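Local coordinates for protein CalS10 (Micromonospora echinospora, PDB 6UK5) that binds S-adenosylmethionine and probably methylates an amino pentose during biosynthesis of the natural product calicheamicin, at residues 156-169 with 181-193. Numbering follows the deposited sequence.
Sequences WWFPERFIDGYVGG and RVSRSTRQGRVTR
Antiparallel pairing of Tyr166 with Ser185 and of Gly168 with Ser183 joins the two strands of a beta hairpin, 165-174 and 177-188. The hairpin makes up one edge of the five-stranded mixed sheet that accompanies the Rossmann-like methyltransferase core. Strand 165-174 is the outermost strand at that edge within the chain. Ser185 N to Tyr166 O (2.9 Å) is one of four backbone bonds at these two pairs. In the loop before the strand, Phe158 and Phe162 reach the end of 181-193 around Arg187 and Thr192. There the Arg187 guanidinium lies flat on the Phe158 ring, with planes 4° apart and CZ 3.8 Å from the ring centroid. The contact is cation-pi. The extended chain of Arg187, with CG anti to the backbone N (chi1 173°), also carries CD over the same face. Arg187 NH1 donates to Phe162 O at 3.0 Å, nearly in the guanidinium plane, which helps fix the group's rotation. An alanine here would probably leave Phe162 O without this donor and uncover a face of Phe158. Thr192 meets two phenylalanine rings. Its OG1 sits at the edge of the Phe158 ring, 3.4 Å from CE1, while Thr192 CG2 meets the edge of Phe162 at CE2, 3.3 Å away.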
ATOM      1  N   TRP A 156      15.381  22.990   0.393  1.00 48.35           N
ATOM      2  CA  TRP A 156      15.382  21.851  -0.513  1.00 51.60           C
ATOM      3  C   TRP A 156      16.654  21.822  -1.349  1.00 51.77           C
ATOM      4  O   TRP A 156      17.083  22.848  -1.888  1.00 52.13           O
ATOM      5  CB  TRP A 156      14.154  21.914  -1.425  1.00 50.47           C
ATOM      6  CG  TRP A 156      14.118  20.876  -2.512  1.00 48.61           C
ATOM      7  CD1 TRP A 156      14.077  21.112  -3.857  1.00 49.01           C
ATOM      8  CD2 TRP A 156      14.125  19.450  -2.357  1.00 54.03           C
ATOM      9  NE1 TRP A 156      14.054  19.925  -4.547  1.00 48.46           N
ATOM     10  CE2 TRP A 156      14.084  18.889  -3.650  1.00 50.98           C
ATOM     11  CE3 TRP A 156      14.161  18.592  -1.253  1.00 53.12           C
ATOM     12  CZ2 TRP A 156      14.078  17.511  -3.869  1.00 50.71           C
ATOM     13  CZ3 TRP A 156      14.155  17.222  -1.474  1.00 52.62           C
ATOM     14  CH2 TRP A 156      14.116  16.697  -2.771  1.00 50.59           C
ATOM     15  N   TRP A 157      17.251  20.638  -1.450  1.00 56.97           N
ATOM     16  CA  TRP A 157      18.358  20.370  -2.350  1.00 53.47           C
ATOM     17  C   TRP A 157      17.997  19.084  -3.082  1.00 53.03           C
ATOM     18  O   TRP A 157      17.141  18.320  -2.627  1.00 52.70           O
ATOM     19  CB  TRP A 157      19.715  20.197  -1.651  1.00 61.28           C
ATOM     20  CG  TRP A 157      20.193  21.341  -0.792  1.00 63.08           C
ATOM     21  CD1 TRP A 157      20.506  21.285   0.537  1.00 62.49           C
ATOM     22  CD2 TRP A 157      20.384  22.708  -1.189  1.00 64.84           C
ATOM     23  NE1 TRP A 157      20.910  22.521   0.982  1.00 61.65           N
ATOM     24  CE2 TRP A 157      20.834  23.414  -0.054  1.00 63.79           C
ATOM     25  CE3 TRP A 157      20.223  23.401  -2.393  1.00 65.75           C
ATOM     26  CZ2 TRP A 157      21.125  24.777  -0.089  1.00 62.50           C
ATOM     27  CZ3 TRP A 157      20.512  24.755  -2.424  1.00 61.22           C
ATOM     28  CH2 TRP A 157      20.957  25.428  -1.281  1.00 61.52           C
ATOM     29  N   PHE A 158      18.641  18.830  -4.202  1.00 51.62           N
ATOM     30  CA  PHE A 158      18.357  17.565  -4.866  1.00 48.22           C
ATOM     31  C   PHE A 158      19.153  16.442  -4.210  1.00 44.53           C
ATOM     32  O   PHE A 158      20.373  16.561  -4.066  1.00 46.77           O
ATOM     33  CB  PHE A 158      18.711  17.637  -6.349  1.00 50.88           C
ATOM     34  CG  PHE A 158      17.853  18.580  -7.140  1.00 54.60           C
ATOM     35  CD1 PHE A 158      16.485  18.382  -7.220  1.00 55.48           C
ATOM     36  CD2 PHE A 158      18.413  19.644  -7.829  1.00 56.38           C
ATOM     37  CE1 PHE A 158      15.689  19.237  -7.956  1.00 54.26           C
ATOM     38  CE2 PHE A 158      17.620  20.502  -8.568  1.00 54.05           C
ATOM     39  CZ  PHE A 158      16.257  20.298  -8.632  1.00 53.58           C
ATOM     40  N   PRO A 159      18.506  15.354  -3.788  1.00 47.42           N
ATOM     41  CA  PRO A 159      19.261  14.171  -3.363  1.00 45.70           C
ATOM     42  C   PRO A 159      20.328  13.829  -4.392  1.00 50.10           C
ATOM     43  O   PRO A 159      20.183  14.110  -5.585  1.00 50.66           O
ATOM     44  CB  PRO A 159      18.187  13.086  -3.259  1.00 47.15           C
ATOM     45  CG  PRO A 159      16.966  13.843  -2.847  1.00 44.59           C
ATOM     46  CD  PRO A 159      17.068  15.217  -3.485  1.00 47.95           C
ATOM     47  N   GLU A 160      21.407  13.199  -3.927  1.00 54.57           N
ATOM     48  CA  GLU A 160      22.497  12.885  -4.841  1.00 58.72           C
ATOM     49  C   GLU A 160      22.026  11.978  -5.969  1.00 58.73           C
ATOM     50  O   GLU A 160      22.507  12.093  -7.103  1.00 59.74           O
ATOM     51  CB  GLU A 160      23.647  12.220  -4.088  1.00 58.22           C
ATOM     52  CG  GLU A 160      24.927  12.139  -4.903  1.00 53.74           C
ATOM     53  CD  GLU A 160      25.998  11.290  -4.243  1.00 57.38           C
ATOM     54  OE1 GLU A 160      26.983  10.957  -4.942  1.00 53.08           O
ATOM     55  OE2 GLU A 160      25.862  10.968  -3.037  1.00 54.26           O
ATOM     56  N   ARG A 161      21.092  11.071  -5.679  1.00 58.57           N
ATOM     57  CA  ARG A 161      20.635  10.101  -6.662  1.00 58.30           C
ATOM     58  C   ARG A 161      19.494  10.614  -7.527  1.00 58.64           C
ATOM     59  O   ARG A 161      19.296  10.096  -8.632  1.00 56.77           O
ATOM     60  CB  ARG A 161      20.169   8.817  -5.963  1.00 52.71           C
ATOM     61  CG  ARG A 161      21.053   7.603  -6.202  1.00 54.68           C
ATOM     62  CD  ARG A 161      20.430   6.347  -5.612  1.00 52.11           C
ATOM     63  NE  ARG A 161      20.203   5.319  -6.625  1.00 57.84           N
ATOM     64  CZ  ARG A 161      19.677   4.123  -6.375  1.00 54.90           C
ATOM     65  NH1 ARG A 161      19.316   3.793  -5.142  1.00 53.18           N
ATOM     66  NH2 ARG A 161      19.506   3.256  -7.362  1.00 66.24           N
ATOM     67  N   PHE A 162      18.734  11.602  -7.057  1.00 56.89           N
ATOM     68  CA  PHE A 162      17.556  12.058  -7.792  1.00 60.28           C
ATOM     69  C   PHE A 162      18.063  12.951  -8.917  1.00 58.66           C
ATOM     70  O   PHE A 162      18.140  14.174  -8.796  1.00 58.46           O
ATOM     71  CB  PHE A 162      16.592  12.780  -6.861  1.00 59.73           C
ATOM     72  CG  PHE A 162      15.355  13.289  -7.537  1.00 62.30           C
ATOM     73  CD1 PHE A 162      14.570  12.442  -8.303  1.00 60.64           C
ATOM     74  CD2 PHE A 162      14.955  14.603  -7.378  1.00 62.75           C
ATOM     75  CE1 PHE A 162      13.422  12.906  -8.919  1.00 59.22           C
ATOM     76  CE2 PHE A 162      13.808  15.073  -7.988  1.00 59.88           C
ATOM     77  CZ  PHE A 162      13.039  14.224  -8.759  1.00 60.06           C
ATOM     78  N   ILE A 163      18.426  12.311 -10.020  1.00 56.98           N
ATOM     79  CA  ILE A 163      18.864  12.994 -11.233  1.00 59.31           C
ATOM     80  C   ILE A 163      17.692  13.344 -12.136  1.00 58.07           C
ATOM     81  O   ILE A 163      17.536  14.498 -12.546  1.00 57.12           O
ATOM     82  CB  ILE A 163      19.926  12.112 -11.925  1.00 55.00           C
ATOM     83  CG1 ILE A 163      21.047  11.838 -10.908  1.00 58.78           C
ATOM     84  CG2 ILE A 163      20.445  12.785 -13.181  1.00 50.61           C
ATOM     85  CD1 ILE A 163      21.996  10.733 -11.263  1.00 68.69           C
ATOM     86  N   ASP A 164      16.866  12.354 -12.487  1.00 57.21           N
ATOM     87  CA  ASP A 164      15.701  12.590 -13.339  1.00 56.65           C
ATOM     88  C   ASP A 164      14.410  12.277 -12.599  1.00 60.68           C
ATOM     89  O   ASP A 164      13.682  13.198 -12.207  1.00 53.52           O
ATOM     90  CB  ASP A 164      15.797  11.770 -14.625  1.00 55.89           C
ATOM     91  CG  ASP A 164      14.746  12.170 -15.645  1.00 55.02           C
ATOM     92  OD1 ASP A 164      13.857  12.983 -15.305  1.00 60.04           O
ATOM     93  OD2 ASP A 164      14.819  11.691 -16.795  1.00 56.27           O
ATOM     94  N   GLY A 165      14.100  10.996 -12.396  1.00 53.86           N
ATOM     95  CA  GLY A 165      12.833  10.598 -11.840  1.00 53.18           C
ATOM     96  C   GLY A 165      12.998   9.667 -10.652  1.00 51.97           C
ATOM     97  O   GLY A 165      14.020   9.003 -10.480  1.00 55.14           O
ATOM     98  N   TYR A 166      11.946   9.635  -9.835  1.00 52.88           N
ATOM     99  CA  TYR A 166      11.882   8.815  -8.633  1.00 53.02           C
ATOM    100  C   TYR A 166      10.466   8.311  -8.417  1.00 52.16           C
ATOM    101  O   TYR A 166       9.510   9.082  -8.529  1.00 49.92           O
ATOM    102  CB  TYR A 166      12.323   9.603  -7.393  1.00 53.65           C
ATOM    103  CG  TYR A 166      12.032   8.888  -6.083  1.00 54.33           C
ATOM    104  CD1 TYR A 166      12.812   7.822  -5.648  1.00 53.24           C
ATOM    105  CD2 TYR A 166      10.961   9.280  -5.286  1.00 52.82           C
ATOM    106  CE1 TYR A 166      12.533   7.173  -4.452  1.00 52.95           C
ATOM    107  CE2 TYR A 166      10.676   8.640  -4.096  1.00 53.33           C
ATOM    108  CZ  TYR A 166      11.462   7.589  -3.681  1.00 53.00           C
ATOM    109  OH  TYR A 166      11.167   6.960  -2.492  1.00 50.00           O
ATOM    110  N   VAL A 167      10.342   7.024  -8.106  1.00 51.67           N
ATOM    111  CA  VAL A 167       9.064   6.397  -7.788  1.00 50.40           C
ATOM    112  C   VAL A 167       9.176   5.834  -6.386  1.00 50.77           C
ATOM    113  O   VAL A 167      10.016   4.964  -6.120  1.00 52.69           O
ATOM    114  CB  VAL A 167       8.676   5.301  -8.791  1.00 48.91           C
ATOM    115  CG1 VAL A 167       7.566   4.425  -8.218  1.00 48.97           C
ATOM    116  CG2 VAL A 167       8.206   5.932 -10.088  1.00 46.69           C
ATOM    117  N   GLY A 168       8.335   6.319  -5.479  1.00 48.08           N
ATOM    118  CA  GLY A 168       8.304   5.827  -4.123  1.00 49.17           C
ATOM    119  C   GLY A 168       7.018   5.052  -3.870  1.00 49.68           C
ATOM    120  O   GLY A 168       6.064   5.144  -4.626  1.00 47.10           O
ATOM    121  N   GLY A 169       7.009   4.291  -2.774  1.00 50.85           N
ATOM    122  CA  GLY A 169       5.833   3.515  -2.430  1.00 53.74           C
ATOM    123  C   GLY A 169       5.831   3.267  -0.942  1.00 57.03           C
ATOM    124  O   GLY A 169       6.882   3.009  -0.348  1.00 56.60           O
ATOM    125  N   ARG A 181       0.463   4.376  -0.504  1.00 57.98           N
ATOM    126  CA  ARG A 181       0.854   5.559  -1.253  1.00 53.78           C
ATOM    127  C   ARG A 181       1.859   5.174  -2.323  1.00 52.02           C
ATOM    128  O   ARG A 181       2.819   4.449  -2.045  1.00 52.35           O
ATOM    129  CB  ARG A 181       1.470   6.636  -0.357  1.00 55.02           C
ATOM    130  CG  ARG A 181       1.536   7.992  -1.045  1.00 54.83           C
ATOM    131  CD  ARG A 181       2.555   8.904  -0.404  1.00 55.71           C
ATOM    132  NE  ARG A 181       3.912   8.432  -0.655  1.00 63.14           N
ATOM    133  CZ  ARG A 181       5.005   8.983  -0.140  1.00 72.46           C
ATOM    134  NH1 ARG A 181       4.904  10.023   0.679  1.00 68.86           N
ATOM    135  NH2 ARG A 181       6.199   8.484  -0.435  1.00 71.48           N
ATOM    136  N   VAL A 182       1.633   5.660  -3.540  1.00 49.85           N
ATOM    137  CA  VAL A 182       2.603   5.575  -4.622  1.00 48.60           C
ATOM    138  C   VAL A 182       2.899   7.002  -5.051  1.00 49.18           C
ATOM    139  O   VAL A 182       1.974   7.778  -5.319  1.00 49.58           O
ATOM    140  CB  VAL A 182       2.075   4.752  -5.811  1.00 52.93           C
ATOM    141  CG1 VAL A 182       3.094   4.747  -6.948  1.00 54.15           C
ATOM    142  CG2 VAL A 182       1.722   3.344  -5.377  1.00 54.70           C
ATOM    143  N   SER A 183       4.179   7.352  -5.111  1.00 49.07           N
ATOM    144  CA  SER A 183       4.582   8.701  -5.467  1.00 48.46           C
ATOM    145  C   SER A 183       5.503   8.661  -6.676  1.00 46.38           C
ATOM    146  O   SER A 183       6.132   7.644  -6.977  1.00 45.98           O
ATOM    147  CB  SER A 183       5.287   9.405  -4.301  1.00 51.12           C
ATOM    148  OG  SER A 183       6.530   8.795  -4.008  1.00 51.35           O
ATOM    149  N   ARG A 184       5.568   9.790  -7.368  1.00 50.51           N
ATOM    150  CA  ARG A 184       6.458   9.931  -8.512  1.00 49.69           C
ATOM    151  C   ARG A 184       6.862  11.389  -8.629  1.00 47.23           C
ATOM    152  O   ARG A 184       6.003  12.271  -8.715  1.00 48.87           O
ATOM    153  CB  ARG A 184       5.766   9.449  -9.780  1.00 51.59           C
ATOM    154  CG  ARG A 184       6.647   9.381 -10.994  1.00 54.02           C
ATOM    155  CD  ARG A 184       5.819   8.922 -12.164  1.00 55.18           C
ATOM    156  NE  ARG A 184       6.573   8.948 -13.409  1.00 55.12           N
ATOM    157  CZ  ARG A 184       6.606  10.014 -14.206  1.00 58.42           C
ATOM    158  NH1 ARG A 184       5.964  11.122 -13.849  1.00 60.63           N
ATOM    159  NH2 ARG A 184       7.293   9.992 -15.338  1.00 60.29           N
ATOM    160  N   SER A 185       8.168  11.630  -8.630  1.00 53.52           N
ATOM    161  CA  SER A 185       8.738  12.964  -8.743  1.00 51.19           C
ATOM    162  C   SER A 185       9.703  12.996  -9.916  1.00 55.36           C
ATOM    163  O   SER A 185      10.513  12.077 -10.085  1.00 42.87           O
ATOM    164  CB  SER A 185       9.459  13.389  -7.463  1.00 49.88           C
ATOM    165  OG  SER A 185       8.711  13.039  -6.313  1.00 48.15           O
ATOM    166  N   THR A 186       9.610  14.042 -10.725  1.00 56.35           N
ATOM    167  CA  THR A 186      10.528  14.255 -11.829  1.00 54.67           C
ATOM    168  C   THR A 186      11.158  15.628 -11.663  1.00 40.53           C
ATOM    169  O   THR A 186      10.563  16.538 -11.079  1.00 78.54           O
ATOM    170  CB  THR A 186       9.822  14.155 -13.187  1.00 60.97           C
ATOM    171  OG1 THR A 186       8.797  15.152 -13.277  1.00 61.39           O
ATOM    172  CG2 THR A 186       9.207  12.776 -13.363  1.00 59.38           C
ATOM    173  N   ARG A 187      12.371  15.769 -12.180  1.00 62.68           N
ATOM    174  CA  ARG A 187      13.160  16.977 -12.014  1.00 61.44           C
ATOM    175  C   ARG A 187      13.439  17.598 -13.372  1.00 63.57           C
ATOM    176  O   ARG A 187      13.723  16.890 -14.343  1.00 56.89           O
ATOM    177  CB  ARG A 187      14.467  16.627 -11.294  1.00 62.97           C
ATOM    178  CG  ARG A 187      15.479  17.741 -11.174  1.00 66.58           C
ATOM    179  CD  ARG A 187      16.765  17.192 -10.570  1.00 67.02           C
ATOM    180  NE  ARG A 187      17.927  18.011 -10.898  1.00 63.61           N
ATOM    181  CZ  ARG A 187      19.169  17.729 -10.523  1.00 57.75           C
ATOM    182  NH1 ARG A 187      19.422  16.645  -9.803  1.00 58.96           N
ATOM    183  NH2 ARG A 187      20.163  18.532 -10.870  1.00 60.20           N
ATOM    184  N   GLN A 188      13.353  18.925 -13.436  1.00 54.21           N
ATOM    185  CA  GLN A 188      13.758  19.653 -14.635  1.00 54.95           C
ATOM    186  C   GLN A 188      14.106  21.078 -14.215  1.00 56.27           C
ATOM    187  O   GLN A 188      13.217  21.829 -13.802  1.00 48.91           O
ATOM    188  CB  GLN A 188      12.654  19.628 -15.686  1.00 54.01           C
ATOM    189  CG  GLN A 188      13.007  20.366 -16.973  1.00 56.61           C
ATOM    190  CD  GLN A 188      11.805  20.677 -17.855  1.00 55.88           C
ATOM    191  OE1 GLN A 188      11.933  21.394 -18.847  1.00 52.84           O
ATOM    192  NE2 GLN A 188      10.641  20.141 -17.503  1.00 50.96           N
ATOM    193  N   GLY A 189      15.377  21.438 -14.294  1.00 45.96           N
ATOM    194  CA  GLY A 189      15.799  22.734 -13.789  1.00 46.35           C
ATOM    195  C   GLY A 189      15.838  22.714 -12.282  1.00 47.23           C
ATOM    196  O   GLY A 189      16.376  21.785 -11.677  1.00 48.30           O
ATOM    197  N   ARG A 190      15.259  23.738 -11.665  1.00 46.36           N
ATOM    198  CA  ARG A 190      15.093  23.789 -10.218  1.00 47.63           C
ATOM    199  C   ARG A 190      13.747  23.256  -9.751  1.00 43.07           C
ATOM    200  O   ARG A 190      13.477  23.271  -8.546  1.00 44.57           O
ATOM    201  CB  ARG A 190      15.295  25.228  -9.711  1.00 48.47           C
ATOM    202  CG  ARG A 190      14.605  26.291 -10.551  1.00 54.31           C
ATOM    203  CD  ARG A 190      14.741  27.710  -9.995  1.00 61.26           C
ATOM    204  NE  ARG A 190      16.115  28.055  -9.638  1.00 66.93           N
ATOM    205  CZ  ARG A 190      16.611  29.291  -9.643  1.00 74.72           C
ATOM    206  NH1 ARG A 190      15.868  30.317 -10.045  1.00 82.75           N
ATOM    207  NH2 ARG A 190      17.867  29.501  -9.273  1.00 73.29           N
ATOM    208  N   VAL A 191      12.902  22.791 -10.666  1.00 46.17           N
ATOM    209  CA  VAL A 191      11.532  22.415 -10.346  1.00 44.13           C
ATOM    210  C   VAL A 191      11.427  20.903 -10.227  1.00 47.35           C
ATOM    211  O   VAL A 191      11.991  20.162 -11.043  1.00 53.88           O
ATOM    212  CB  VAL A 191      10.557  22.939 -11.419  1.00 41.35           C
ATOM    213  CG1 VAL A 191       9.112  22.608 -11.037  1.00 44.13           C
ATOM    214  CG2 VAL A 191      10.774  24.419 -11.663  1.00 40.69           C
ATOM    215  N   THR A 192      10.721  20.442  -9.200  1.00 40.49           N
ATOM    216  CA  THR A 192      10.413  19.030  -9.014  1.00 43.81           C
ATOM    217  C   THR A 192       8.897  18.882  -9.030  1.00 40.47           C
ATOM    218  O   THR A 192       8.197  19.591  -8.298  1.00 42.85           O
ATOM    219  CB  THR A 192      10.997  18.479  -7.711  1.00 45.01           C
ATOM    220  OG1 THR A 192      12.288  19.055  -7.477  1.00 41.73           O
ATOM    221  CG2 THR A 192      11.139  16.968  -7.802  1.00 45.61           C
ATOM    222  N   ARG A 193       8.387  17.968  -9.848  1.00 39.67           N
ATOM    223  CA  ARG A 193       6.949  17.756  -9.980  1.00 45.00           C
ATOM    224  C   ARG A 193       6.579  16.536  -9.147  1.00 44.42           C
ATOM    225  O   ARG A 193       6.861  15.399  -9.536  1.00 49.32           O
ATOM    226  CB  ARG A 193       6.529  17.570 -11.435  1.00 46.25           C
ATOM    227  CG  ARG A 193       5.019  17.411 -11.582  1.00 45.74           C
ATOM    228  CD  ARG A 193       4.558  17.320 -13.026  1.00 50.33           C
ATOM    229  NE  ARG A 193       3.201  16.779 -13.088  1.00 45.99           N
ATOM    230  CZ  ARG A 193       2.925  15.482 -12.970  1.00 49.74           C
ATOM    231  NH1 ARG A 193       3.908  14.607 -12.795  1.00 58.61           N
ATOM    232  NH2 ARG A 193       1.671  15.053 -13.024  1.00 47.71           N
TER
HETATM  233  O   HOH W   1      12.949  21.328  -7.042  1.00 41.07           O